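Local coordinates for phycocyanobilin lyase subunit beta (Nostoc sp. PCC 7120, PDB 5N3U), which associates with the alpha subunit to form a lyase, which is probably required for attaching the bilin chromophore to the phycocyanin alpha chain, at residues B[36-41]-B[65-70]; B[59-64]-B[89-94]; B[78-83]-B[108-113]; B[113-118]-B[140-145]. All coordinates share one frame; numbering follows the deposited sequence.

Contact 1: B[36-41]-B[65-70]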
loop_
_atom_site.group_PDB
_atom_site.type_symbol
_atom_site.label_atom_id
_atom_site.label_comp_id
_atom_site.label_asym_id
_atom_site.label_seq_id
_atom_site.Cartn_x
_atom_site.Cartn_y
_atom_site.Cartn_z
ATOM N N THR B 36 -5.179 -24.190 -2.309
ATOM C CA THR B 36 -5.039 -23.722 -3.686
ATOM C C THR B 36 -6.028 -22.654 -4.006
ATOM O O THR B 36 -5.681 -21.668 -4.646
ATOM C CB THR B 36 -5.128 -24.913 -4.703
ATOM O OG1 THR B 36 -4.087 -25.831 -4.383
ATOM C CG2 THR B 36 -4.881 -24.455 -6.134
ATOM N N LEU B 37 -7.271 -22.816 -3.599
ATOM C CA LEU B 37 -8.268 -21.809 -3.891
ATOM C C LEU B 37 -7.793 -20.476 -3.275
ATOM O O LEU B 37 -7.886 -19.442 -3.923
ATOM C CB LEU B 37 -9.660 -22.155 -3.372
ATOM C CG LEU B 37 -10.334 -23.347 -4.178
ATOM C CD1 LEU B 37 -11.499 -23.960 -3.444
ATOM C CD2 LEU B 37 -10.863 -22.865 -5.533
ATOM N N ILE B 38 -7.346 -20.532 -2.019
ATOM C CA ILE B 38 -6.916 -19.286 -1.325
ATOM C C ILE B 38 -5.733 -18.674 -2.103
ATOM O O ILE B 38 -5.675 -17.444 -2.329
ATOM C CB ILE B 38 -6.577 -19.630 0.120
ATOM C CG1 ILE B 38 -7.905 -19.991 0.794
ATOM C CG2 ILE B 38 -5.874 -18.449 0.808
ATOM C CD1 ILE B 38 -7.627 -20.695 2.068
ATOM N N ALA B 39 -4.810 -19.505 -2.546
ATOM C CA ALA B 39 -3.629 -19.032 -3.248
ATOM C C ALA B 39 -4.005 -18.308 -4.559
ATOM O O ALA B 39 -3.302 -17.435 -4.967
ATOM C CB ALA B 39 -2.696 -20.178 -3.542
ATOM N N VAL B 40 -5.135 -18.648 -5.169
ATOM C CA VAL B 40 -5.585 -17.990 -6.371
ATOM C C VAL B 40 -5.750 -16.477 -6.140
ATOM O O VAL B 40 -5.576 -15.715 -7.069
ATOM C CB VAL B 40 -6.876 -18.595 -6.933
ATOM C CG1 VAL B 40 -7.484 -17.735 -8.025
ATOM C CG2 VAL B 40 -6.567 -19.999 -7.459
ATOM N N PHE B 41 -6.127 -16.050 -4.938
ATOM C CA PHE B 41 -6.353 -14.607 -4.706
ATOM C C PHE B 41 -5.081 -13.780 -4.950
ATOM O O PHE B 41 -5.138 -12.615 -5.248
ATOM C CB PHE B 41 -6.781 -14.364 -3.276
ATOM C CG PHE B 41 -8.018 -15.054 -2.809
ATOM C CD1 PHE B 41 -9.064 -15.437 -3.680
ATOM C CD2 PHE B 41 -8.180 -15.255 -1.460
ATOM C CE1 PHE B 41 -10.223 -15.988 -3.173
ATOM C CE2 PHE B 41 -9.325 -15.830 -0.947
ATOM C CZ PHE B 41 -10.359 -16.214 -1.798
ATOM N N PRO B 65 -11.159 -22.223 9.036
ATOM C CA PRO B 65 -9.873 -22.256 9.683
ATOM C C PRO B 65 -8.684 -21.925 8.779
ATOM O O PRO B 65 -7.746 -21.194 9.182
ATOM C CB PRO B 65 -9.760 -23.732 10.160
ATOM C CG PRO B 65 -11.144 -24.047 10.527
ATOM C CD PRO B 65 -11.955 -23.416 9.400
ATOM N N GLN B 66 -8.673 -22.496 7.586
ATOM C CA GLN B 66 -7.600 -22.173 6.640
ATOM C C GLN B 66 -7.717 -20.768 6.086
ATOM O O GLN B 66 -6.692 -20.061 5.938
ATOM C CB GLN B 66 -7.567 -23.214 5.522
ATOM C CG GLN B 66 -6.835 -24.503 5.989
ATOM C CD GLN B 66 -7.136 -25.637 5.069
ATOM O OE1 GLN B 66 -8.294 -26.011 4.933
ATOM N NE2 GLN B 66 -6.139 -26.153 4.396
ATOM N N LEU B 67 -8.918 -20.334 5.770
ATOM C CA LEU B 67 -9.050 -18.900 5.424
ATOM C C LEU B 67 -8.487 -17.993 6.518
ATOM O O LEU B 67 -7.787 -17.060 6.217
ATOM C CB LEU B 67 -10.431 -18.527 5.183
ATOM C CG LEU B 67 -11.018 -18.938 3.824
ATOM C CD1 LEU B 67 -12.517 -18.908 3.924
ATOM C CD2 LEU B 67 -10.577 -17.998 2.709
ATOM N N LEU B 68 -8.759 -18.261 7.797
ATOM C CA LEU B 68 -8.237 -17.407 8.878
ATOM C C LEU B 68 -6.729 -17.416 9.055
ATOM O O LEU B 68 -6.219 -16.429 9.565
ATOM C CB LEU B 68 -8.803 -17.728 10.253
ATOM C CG LEU B 68 -10.274 -17.560 10.391
ATOM C CD1 LEU B 68 -10.868 -18.214 11.654
ATOM C CD2 LEU B 68 -10.674 -16.155 10.307
ATOM N N THR B 69 -6.045 -18.493 8.721
ATOM C CA THR B 69 -4.646 -18.638 8.973
ATOM C C THR B 69 -3.806 -18.591 7.701
ATOM O O THR B 69 -2.607 -18.734 7.780
ATOM C CB THR B 69 -4.333 -19.978 9.668
ATOM O OG1 THR B 69 -4.834 -21.053 8.890
ATOM C CG2 THR B 69 -5.025 -20.045 11.039
ATOM N N GLN B 70 -4.416 -18.379 6.541
ATOM C CA GLN B 70 -3.656 -18.227 5.269
ATOM C C GLN B 70 -4.021 -16.899 4.626
ATOM O O GLN B 70 -4.365 -16.839 3.426
ATOM C CB GLN B 70 -3.979 -19.372 4.301
ATOM C CG GLN B 70 -3.466 -20.684 4.906
ATOM C CD GLN B 70 -3.853 -21.942 4.118
ATOM O OE1 GLN B 70 -4.144 -21.887 2.936
ATOM N NE2 GLN B 70 -3.937 -23.065 4.818
#

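Contact 2: B[59-64]-B[89-94]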
loop_
_atom_site.group_PDB
_atom_site.type_symbol
_atom_site.label_atom_id
_atom_site.label_comp_id
_atom_site.label_asym_id
_atom_site.label_seq_id
_atom_site.Cartn_x
_atom_site.Cartn_y
_atom_site.Cartn_z
ATOM N N LEU B 59 -18.158 -24.176 -0.044
ATOM C CA LEU B 59 -17.662 -25.075 0.974
ATOM C C LEU B 59 -18.047 -24.664 2.382
ATOM O O LEU B 59 -18.264 -25.495 3.186
ATOM C CB LEU B 59 -16.154 -25.191 0.877
ATOM C CG LEU B 59 -15.570 -26.046 -0.255
ATOM C CD1 LEU B 59 -14.109 -25.805 -0.500
ATOM C CD2 LEU B 59 -15.716 -27.530 0.088
ATOM N N GLY B 60 -18.050 -23.374 2.688
ATOM C CA GLY B 60 -18.591 -22.855 3.935
ATOM C C GLY B 60 -17.703 -23.041 5.159
ATOM O O GLY B 60 -16.482 -22.899 5.085
ATOM N N GLU B 61 -18.313 -23.391 6.297
ATOM C CA GLU B 61 -17.577 -23.524 7.596
ATOM C C GLU B 61 -16.286 -24.272 7.566
ATOM O O GLU B 61 -15.317 -23.905 8.240
ATOM C CB GLU B 61 -18.431 -24.244 8.657
ATOM C CG GLU B 61 -18.983 -23.322 9.690
ATOM C CD GLU B 61 -20.156 -22.500 9.192
ATOM O OE1 GLU B 61 -21.009 -23.058 8.478
ATOM O OE2 GLU B 61 -20.263 -21.317 9.569
ATOM N N VAL B 62 -16.260 -25.379 6.835
ATOM C CA VAL B 62 -15.077 -26.201 6.855
ATOM C C VAL B 62 -13.773 -25.442 6.359
ATOM O O VAL B 62 -12.644 -25.800 6.729
ATOM C CB VAL B 62 -15.286 -27.506 6.010
ATOM C CG1 VAL B 62 -15.477 -27.198 4.519
ATOM C CG2 VAL B 62 -14.132 -28.471 6.218
ATOM N N ALA B 63 -13.959 -24.512 5.438
ATOM C CA ALA B 63 -12.824 -23.690 4.938
ATOM C C ALA B 63 -12.403 -22.561 5.890
ATOM O O ALA B 63 -11.332 -21.988 5.683
ATOM C CB ALA B 63 -13.163 -23.131 3.626
ATOM N N VAL B 64 -13.236 -22.203 6.875
ATOM C CA VAL B 64 -12.951 -21.039 7.705
ATOM C C VAL B 64 -11.579 -21.099 8.409
ATOM O O VAL B 64 -10.879 -20.137 8.317
ATOM C CB VAL B 64 -14.112 -20.746 8.680
ATOM C CG1 VAL B 64 -13.692 -19.716 9.712
ATOM C CG2 VAL B 64 -15.247 -20.280 7.889
ATOM N N ILE B 89 -19.104 -16.182 4.043
ATOM C CA ILE B 89 -19.338 -17.410 4.801
ATOM C C ILE B 89 -20.034 -17.074 6.111
ATOM O O ILE B 89 -20.903 -17.825 6.547
ATOM C CB ILE B 89 -18.089 -18.199 5.068
ATOM C CG1 ILE B 89 -17.531 -18.695 3.763
ATOM C CG2 ILE B 89 -18.392 -19.423 5.963
ATOM C CD1 ILE B 89 -16.200 -19.346 3.849
ATOM N N ALA B 90 -19.654 -15.956 6.742
ATOM C CA ALA B 90 -20.317 -15.403 7.913
ATOM C C ALA B 90 -20.199 -16.258 9.204
ATOM O O ALA B 90 -21.028 -16.152 10.090
ATOM C CB ALA B 90 -21.785 -15.127 7.570
ATOM N N ASP B 91 -19.203 -17.113 9.282
ATOM C CA ASP B 91 -18.900 -17.865 10.475
ATOM C C ASP B 91 -18.322 -16.851 11.467
ATOM O O ASP B 91 -17.307 -16.207 11.216
ATOM C CB ASP B 91 -17.928 -18.973 10.104
ATOM C CG ASP B 91 -17.492 -19.866 11.257
ATOM O OD1 ASP B 91 -17.217 -19.445 12.392
ATOM O OD2 ASP B 91 -17.247 -21.062 10.993
ATOM N N PRO B 92 -18.919 -16.746 12.668
ATOM C CA PRO B 92 -18.502 -15.747 13.665
ATOM C C PRO B 92 -17.131 -15.994 14.262
ATOM O O PRO B 92 -16.600 -15.106 14.935
ATOM C CB PRO B 92 -19.642 -15.850 14.734
ATOM C CG PRO B 92 -20.089 -17.281 14.605
ATOM C CD PRO B 92 -20.071 -17.541 13.168
ATOM N N ARG B 93 -16.488 -17.123 13.967
ATOM C CA ARG B 93 -15.102 -17.296 14.366
ATOM C C ARG B 93 -14.153 -16.309 13.658
ATOM O O ARG B 93 -13.083 -16.098 14.116
ATOM C CB ARG B 93 -14.609 -18.684 14.128
ATOM C CG ARG B 93 -15.281 -19.770 15.017
ATOM C CD ARG B 93 -14.727 -21.109 14.604
ATOM N NE ARG B 93 -15.276 -21.526 13.324
ATOM C CZ ARG B 93 -14.866 -22.595 12.639
ATOM N NH1 ARG B 93 -13.967 -23.401 13.131
ATOM N NH2 ARG B 93 -15.397 -22.866 11.457
ATOM N N ALA B 94 -14.615 -15.682 12.603
ATOM C CA ALA B 94 -13.843 -14.677 11.858
ATOM C C ALA B 94 -13.904 -13.296 12.488
ATOM O O ALA B 94 -13.311 -12.372 11.963
ATOM C CB ALA B 94 -14.405 -14.628 10.435
#

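Contact 3: B[78-83]-B[108-113]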
loop_
_atom_site.group_PDB
_atom_site.type_symbol
_atom_site.label_atom_id
_atom_site.label_comp_id
_atom_site.label_asym_id
_atom_site.label_seq_id
_atom_site.Cartn_x
_atom_site.Cartn_y
_atom_site.Cartn_z
ATOM N N ALA B 78 -5.078 -9.576 -2.653
ATOM C CA ALA B 78 -5.448 -10.958 -2.209
ATOM C C ALA B 78 -6.170 -10.972 -0.907
ATOM O O ALA B 78 -7.160 -11.677 -0.713
ATOM C CB ALA B 78 -4.198 -11.764 -2.088
ATOM N N ARG B 79 -5.710 -10.113 0.014
ATOM C CA ARG B 79 -6.257 -10.049 1.344
ATOM C C ARG B 79 -7.717 -9.646 1.342
ATOM O O ARG B 79 -8.508 -10.151 2.157
ATOM C CB ARG B 79 -5.365 -9.123 2.196
ATOM C CG ARG B 79 -5.751 -9.053 3.621
ATOM C CD ARG B 79 -4.594 -8.519 4.509
ATOM N NE ARG B 79 -4.308 -7.103 4.296
ATOM C CZ ARG B 79 -3.280 -6.578 3.592
ATOM N NH1 ARG B 79 -3.177 -5.268 3.508
ATOM N NH2 ARG B 79 -2.385 -7.347 2.926
ATOM N N ALA B 80 -8.098 -8.763 0.425
ATOM C CA ALA B 80 -9.405 -8.282 0.343
ATOM C C ALA B 80 -10.347 -9.453 -0.002
ATOM O O ALA B 80 -11.440 -9.500 0.468
ATOM C CB ALA B 80 -9.497 -7.243 -0.742
ATOM N N TYR B 81 -9.894 -10.360 -0.853
ATOM C CA TYR B 81 -10.659 -11.552 -1.219
ATOM C C TYR B 81 -10.794 -12.478 -0.058
ATOM O O TYR B 81 -11.887 -13.030 0.149
ATOM C CB TYR B 81 -10.034 -12.319 -2.409
ATOM C CG TYR B 81 -10.293 -11.636 -3.716
ATOM C CD1 TYR B 81 -11.583 -11.635 -4.265
ATOM C CD2 TYR B 81 -9.264 -11.020 -4.435
ATOM C CE1 TYR B 81 -11.842 -11.008 -5.491
ATOM C CE2 TYR B 81 -9.496 -10.385 -5.674
ATOM C CZ TYR B 81 -10.805 -10.368 -6.174
ATOM O OH TYR B 81 -11.057 -9.786 -7.415
ATOM N N SER B 82 -9.753 -12.675 0.738
ATOM C CA SER B 82 -9.884 -13.494 1.944
ATOM C C SER B 82 -10.961 -12.939 2.856
ATOM O O SER B 82 -11.820 -13.652 3.346
ATOM C CB SER B 82 -8.601 -13.619 2.710
ATOM O OG SER B 82 -7.667 -14.372 1.999
ATOM N N ILE B 83 -10.892 -11.654 3.096
ATOM C CA ILE B 83 -11.818 -11.005 3.987
ATOM C C ILE B 83 -13.238 -11.060 3.430
ATOM O O ILE B 83 -14.190 -11.252 4.161
ATOM C CB ILE B 83 -11.417 -9.582 4.255
ATOM C CG1 ILE B 83 -9.999 -9.531 4.885
ATOM C CG2 ILE B 83 -12.484 -8.939 5.146
ATOM C CD1 ILE B 83 -9.871 -10.282 6.177
ATOM N N PRO B 108 -8.144 0.263 1.644
ATOM C CA PRO B 108 -9.563 0.479 1.687
ATOM C C PRO B 108 -10.423 -0.674 1.234
ATOM O O PRO B 108 -11.436 -0.918 1.871
ATOM C CB PRO B 108 -9.798 1.651 0.754
ATOM C CG PRO B 108 -8.545 2.433 0.786
ATOM C CD PRO B 108 -7.434 1.355 0.977
ATOM N N SER B 109 -10.021 -1.399 0.200
ATOM C CA SER B 109 -10.778 -2.512 -0.270
ATOM C C SER B 109 -10.877 -3.550 0.857
ATOM O O SER B 109 -11.945 -4.213 1.026
ATOM C CB SER B 109 -10.079 -3.195 -1.507
ATOM O OG SER B 109 -8.693 -3.462 -1.269
ATOM N N VAL B 110 -9.801 -3.695 1.642
ATOM C CA VAL B 110 -9.817 -4.677 2.743
ATOM C C VAL B 110 -10.741 -4.222 3.843
ATOM O O VAL B 110 -11.537 -5.009 4.360
ATOM C CB VAL B 110 -8.419 -4.898 3.282
ATOM C CG1 VAL B 110 -8.458 -5.690 4.611
ATOM C CG2 VAL B 110 -7.594 -5.611 2.277
ATOM N N ARG B 111 -10.593 -2.985 4.278
ATOM C CA ARG B 111 -11.391 -2.432 5.338
ATOM C C ARG B 111 -12.905 -2.446 5.041
ATOM O O ARG B 111 -13.711 -2.702 5.954
ATOM C CB ARG B 111 -10.919 -0.995 5.634
ATOM C CG ARG B 111 -9.443 -0.876 6.025
ATOM C CD ARG B 111 -8.998 0.537 6.384
ATOM N NE ARG B 111 -9.618 0.862 7.656
ATOM C CZ ARG B 111 -9.787 2.081 8.122
ATOM N NH1 ARG B 111 -9.343 3.158 7.464
ATOM N NH2 ARG B 111 -10.396 2.211 9.270
ATOM N N ARG B 112 -13.305 -2.096 3.803
ATOM C CA ARG B 112 -14.687 -2.018 3.475
ATOM C C ARG B 112 -15.309 -3.382 3.534
ATOM O O ARG B 112 -16.465 -3.516 3.987
ATOM C CB ARG B 112 -14.948 -1.398 2.104
ATOM C CG ARG B 112 -14.527 0.096 2.026
ATOM C CD ARG B 112 -14.877 0.751 0.719
ATOM N NE ARG B 112 -14.237 0.074 -0.397
ATOM C CZ ARG B 112 -13.276 0.610 -1.187
ATOM N NH1 ARG B 112 -12.847 1.859 -1.029
ATOM N NH2 ARG B 112 -12.749 -0.126 -2.112
ATOM N N ALA B 113 -14.590 -4.381 3.044
ATOM C CA ALA B 113 -15.069 -5.775 3.046
ATOM C C ALA B 113 -15.288 -6.266 4.469
ATOM O O ALA B 113 -16.227 -6.974 4.738
ATOM C CB ALA B 113 -14.108 -6.721 2.280
#

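Contact 4: B[113-118]-B[140-145]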
loop_
_atom_site.group_PDB
_atom_site.type_symbol
_atom_site.label_atom_id
_atom_site.label_comp_id
_atom_site.label_asym_id
_atom_site.label_seq_id
_atom_site.Cartn_x
_atom_site.Cartn_y
_atom_site.Cartn_z
ATOM N N ALA B 113 -14.590 -4.381 3.044
ATOM C CA ALA B 113 -15.069 -5.775 3.046
ATOM C C ALA B 113 -15.288 -6.266 4.469
ATOM O O ALA B 113 -16.227 -6.974 4.738
ATOM C CB ALA B 113 -14.108 -6.721 2.280
ATOM N N ALA B 114 -14.399 -5.854 5.374
ATOM C CA ALA B 114 -14.473 -6.268 6.746
ATOM C C ALA B 114 -15.648 -5.569 7.477
ATOM O O ALA B 114 -16.388 -6.223 8.178
ATOM C CB ALA B 114 -13.168 -5.965 7.399
ATOM N N ALA B 115 -15.865 -4.278 7.203
ATOM C CA ALA B 115 -16.925 -3.473 7.779
ATOM C C ALA B 115 -18.283 -4.066 7.440
ATOM O O ALA B 115 -19.090 -4.313 8.328
ATOM C CB ALA B 115 -16.801 -2.048 7.272
ATOM N N LYS B 116 -18.500 -4.364 6.185
ATOM C CA LYS B 116 -19.721 -5.072 5.814
ATOM C C LYS B 116 -19.869 -6.378 6.534
ATOM O O LYS B 116 -20.939 -6.672 7.076
ATOM C CB LYS B 116 -19.806 -5.285 4.328
ATOM C CG LYS B 116 -21.144 -5.872 3.851
ATOM C CD LYS B 116 -21.187 -6.002 2.333
ATOM C CE LYS B 116 -22.533 -6.485 1.846
ATOM N NZ LYS B 116 -22.361 -6.950 0.439
ATOM N N GLY B 117 -18.827 -7.190 6.523
ATOM C CA GLY B 117 -18.851 -8.454 7.166
ATOM C C GLY B 117 -19.154 -8.435 8.665
ATOM O O GLY B 117 -19.890 -9.273 9.162
ATOM N N LEU B 118 -18.623 -7.446 9.345
ATOM C CA LEU B 118 -18.774 -7.356 10.786
ATOM C C LEU B 118 -20.273 -7.324 11.201
ATOM O O LEU B 118 -20.597 -7.683 12.344
ATOM C CB LEU B 118 -18.085 -6.153 11.309
ATOM C CG LEU B 118 -16.607 -6.401 11.539
ATOM C CD1 LEU B 118 -15.920 -5.122 11.839
ATOM C CD2 LEU B 118 -16.401 -7.437 12.673
ATOM N N GLU B 140 -18.722 -2.073 18.426
ATOM C CA GLU B 140 -17.697 -1.111 18.903
ATOM C C GLU B 140 -16.755 -0.755 17.776
ATOM O O GLU B 140 -16.354 0.380 17.616
ATOM C CB GLU B 140 -16.879 -1.660 20.092
ATOM C CG GLU B 140 -17.679 -1.824 21.380
ATOM C CD GLU B 140 -17.063 -2.816 22.469
ATOM O OE1 GLU B 140 -15.861 -3.310 22.425
ATOM O OE2 GLU B 140 -17.843 -3.181 23.386
ATOM N N THR B 141 -16.353 -1.756 16.988
ATOM C CA THR B 141 -15.421 -1.470 15.911
ATOM C C THR B 141 -16.070 -0.653 14.848
ATOM O O THR B 141 -15.420 0.233 14.292
ATOM C CB THR B 141 -14.872 -2.783 15.307
ATOM O OG1 THR B 141 -13.972 -3.294 16.277
ATOM C CG2 THR B 141 -13.936 -2.542 14.149
ATOM N N LEU B 142 -17.301 -0.991 14.499
ATOM C CA LEU B 142 -17.996 -0.239 13.480
ATOM C C LEU B 142 -18.228 1.203 13.871
ATOM O O LEU B 142 -18.154 2.099 13.025
ATOM C CB LEU B 142 -19.296 -0.880 13.122
ATOM C CG LEU B 142 -19.199 -2.124 12.254
ATOM C CD1 LEU B 142 -20.469 -2.872 12.271
ATOM C CD2 LEU B 142 -18.914 -1.776 10.821
ATOM N N LEU B 143 -18.494 1.437 15.147
ATOM C CA LEU B 143 -18.622 2.811 15.647
ATOM C C LEU B 143 -17.316 3.546 15.535
ATOM O O LEU B 143 -17.242 4.731 15.109
ATOM C CB LEU B 143 -19.129 2.842 17.096
ATOM C CG LEU B 143 -20.514 2.277 17.345
ATOM C CD1 LEU B 143 -20.832 2.253 18.853
ATOM C CD2 LEU B 143 -21.574 3.107 16.630
ATOM N N PHE B 144 -16.237 2.865 15.882
ATOM C CA PHE B 144 -14.942 3.471 15.709
ATOM C C PHE B 144 -14.579 3.816 14.262
ATOM O O PHE B 144 -14.072 4.929 13.986
ATOM C CB PHE B 144 -13.904 2.586 16.400
ATOM C CG PHE B 144 -12.506 2.991 16.203
ATOM C CD1 PHE B 144 -11.976 3.968 16.988
ATOM C CD2 PHE B 144 -11.664 2.295 15.344
ATOM C CE1 PHE B 144 -10.681 4.331 16.857
ATOM C CE2 PHE B 144 -10.308 2.698 15.185
ATOM C CZ PHE B 144 -9.814 3.682 15.974
ATOM N N ILE B 145 -14.803 2.899 13.316
ATOM C CA ILE B 145 -14.365 3.238 11.948
ATOM C C ILE B 145 -15.302 4.215 11.239
ATOM O O ILE B 145 -14.927 4.756 10.221
ATOM C CB ILE B 145 -14.099 2.005 11.064
ATOM C CG1 ILE B 145 -15.348 1.172 10.882
ATOM C CG2 ILE B 145 -13.022 1.150 11.725
ATOM C CD1 ILE B 145 -15.192 0.217 9.740
#

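Contact 1: B[36-41]-B[65-70]
Helix 34-40 and the short helix 64-69 come closest at Ile38 and Leu67, whose CA atoms lie 7.1 Å apart; Gln70 already departs from helical geometry, and its carbonyl O lies against Ile38. Ile38 carries nearly all of the contact. Its longer branch runs against the helix at Gln66 and Leu67: CG1 lies 3.8 Å from Leu67 CD2, and CD1 reaches on to the backbone carbon of Gln66, 4.0 Å away. With CG1 beside the backbone N (chi1 -69°), the shorter branch CG2 stands anti to it and drops onto Gln70, 3.4 Å from its carbonyl O. Gln70 crosses Ile38 at about a right angle, and its extended chain brings OE1 to 3.8 Å from Ile38 CD1. Leu67 CD2 also stands at the rim of the Phe41 ring, 4.4 Å from CE2, near the ring plane. Leu56 of helix 46-59 touches both Ile38 and Phe41. Cutting Ile38 back to an alanine would probably open a gap between Leu67 and Gln70 and let the Gln70 side chain turn more freely. Between these segments cohesion is van der Waals contact alone, with the side-chain and backbone carbonyl oxygens of Gln70 lying against methyl groups, so fit rather than polar pairing joins the two helices.

Contact 2: B[59-64]-B[89-94]
Apolar contact joins Gly60, Val64 and Ile89. Ile89 CG2 sits 3.8 Å from Val64 CG2 and equally close to the carbonyl carbon of Gly60, while CD1 passes the Gly60 carbonyl O. Val64 also packs on the charged pair: CG2, beside its own backbone N because CG1 is anti to it (chi1 169°), rests 3.7 Å from Asp91 CB, and CG1 lies over one face of the Arg93 guanidinium.

The charged interactions centre on Asp91. Arg93 grips its carboxylate side-on, NE to OD1 and NH2 to OD2, both on the syn sides and within 3° of the guanidinium plane; the NH2 to OD2 salt bridge measures 2.6 Å. OD1 takes a further bond on its anti side from the backbone N of Arg93 (2.9 Å), and this second grip helps to fix the rotation of the carboxylate. A leucine in place of Asp91 would probably leave the Arg93 guanidinium without its mate and the backbone N of Arg93 without its acceptor.

Like charges also meet: Glu61, bent at chi2, brings OE2 to 3.3 Å from Asp91 OD2, a proximity that the Arg93 charge probably eases. Arg93 NH1 hydrogen-bonds to Gly140 O of the alpha subunit.

The bond from Arg93 N to Asp91 OD1 closes an Asx turn, set in one of two inter-helix turns that lie side by side, as such turns do when helices stack in a HEAT-repeat solenoid.

Contact 3: B[78-83]-B[108-113]
Val110 is the main bump: its CG2 methyl presses into the hollow on helix 76-89 between Arg79 and Ala80, 3.7 Å from the Ala80 backbone N. The small Ala80 side chain keeps the hollow open, its CB lying beside that methyl and 3.9 Å from Ser109 OG. One wall is the aliphatic chain of Arg79, whose CG, anti to the backbone N (chi1 -175°), passes 4.1 Å from Val110 CG2.

A turn further on the bump comes from the other helix. Ile83 points toward helix 108-118 and wedges between Val110 and Ala113: CG1 meets Val110 CG1 at 4.1 Å, the two side chains crossing at about a right angle, and CG2 lies 4.0 Å from Ala113 CB. Ala113 offers the low spot that receives this methyl. Alanine thus faces a branched residue at both levels, and the small side chain of Ala80 is consistent with the close approach of the CA atoms of Ala80 and Val110, 4.4 Å. The axes of the short segments approach to 8.3 Å and run almost parallel, 6° apart. Near-parallel packing of helices in successive layers is the usual stacking of a HEAT-repeat solenoid. Val97 and Leu98 of helix 95-104 also pack on Ile83.

Across these two segments the chemistry is apolar, and the charged end of Arg79 is satisfied outside them. The buried seam therefore joins the helices through methyl groups, while the arginine that borders it directs its charge to Asp105 of its own chain and Glu8 of an alpha subunit.

Contact 4: B[113-118]-B[140-145]
Leu142 reaches across from helix 130-145 to Ala115 and Leu118 of helix 108-118. Its CB leaves the backbone at a slant to the facing helix, and CG, anti to the carbonyl carbon (chi1 -75°), carries the fork inward. There the branches part: CD1 goes to Leu118 CB, 4.2 Å away, and CD2 goes to Ala115, where it touches the carbonyl O at 3.6 Å and lies 4.1 Å from CB. The fork thus straddles the turn between Ala115 and Leu118, close to where the CA atoms of Ala115 and Leu142 are 6.6 Å apart.

The helix segments run roughly antiparallel, at 139°, with their axes 10.2 Å apart at closest. Both belong to the HEAT-repeat region, and roughly antiparallel helices packed through leucine and alanine side chains make the layers of such an alpha-helical solenoid. Helix 151-163 adds to the seam: its Ala156 meets Ala115, while Leu161 meets Leu142. Leu95 and Leu98 of helix 95-104 press on Leu118 as well.

Two further contacts flank the leucine. Ile145 extends from its CB, with CG1 set between the backbone N and the carbonyl carbon (chi1 61°), and this turn brings CD1 to 3.7 Å from Ala115 CB. At the other end Leu118 CD1 meets the methyl group of Thr141, CG2, at 4.0 Å, the two side chains crossing at about a right angle; Thr141 also packs against Ser32 of an alpha subunit.

Overall arrangement
The four contacts follow one another along the solenoid, from the end near the N-terminus to the middle of the chain. Contacts 1 and 2 alternate along the sequence and touch, Leu67 CD1 packing 3.7 Å from Ile89 CD1, with centres about 12 Å apart. Contact 1 also meets contact 3, where the Phe41 ring lies against Tyr81, CG to CB 3.4 Å. Contacts 3 and 4 share Ala113 on helix 108-118, and Ile83 CG2 approaches Ala114 N at 3.6 Å. Contact 2 touches neither contact 3 nor contact 4, the nearest atoms being about 7 and 6 Å away. Alpha-subunit chains touch residues of all four contacts, in contact 2 by a hydrogen bond from Arg93.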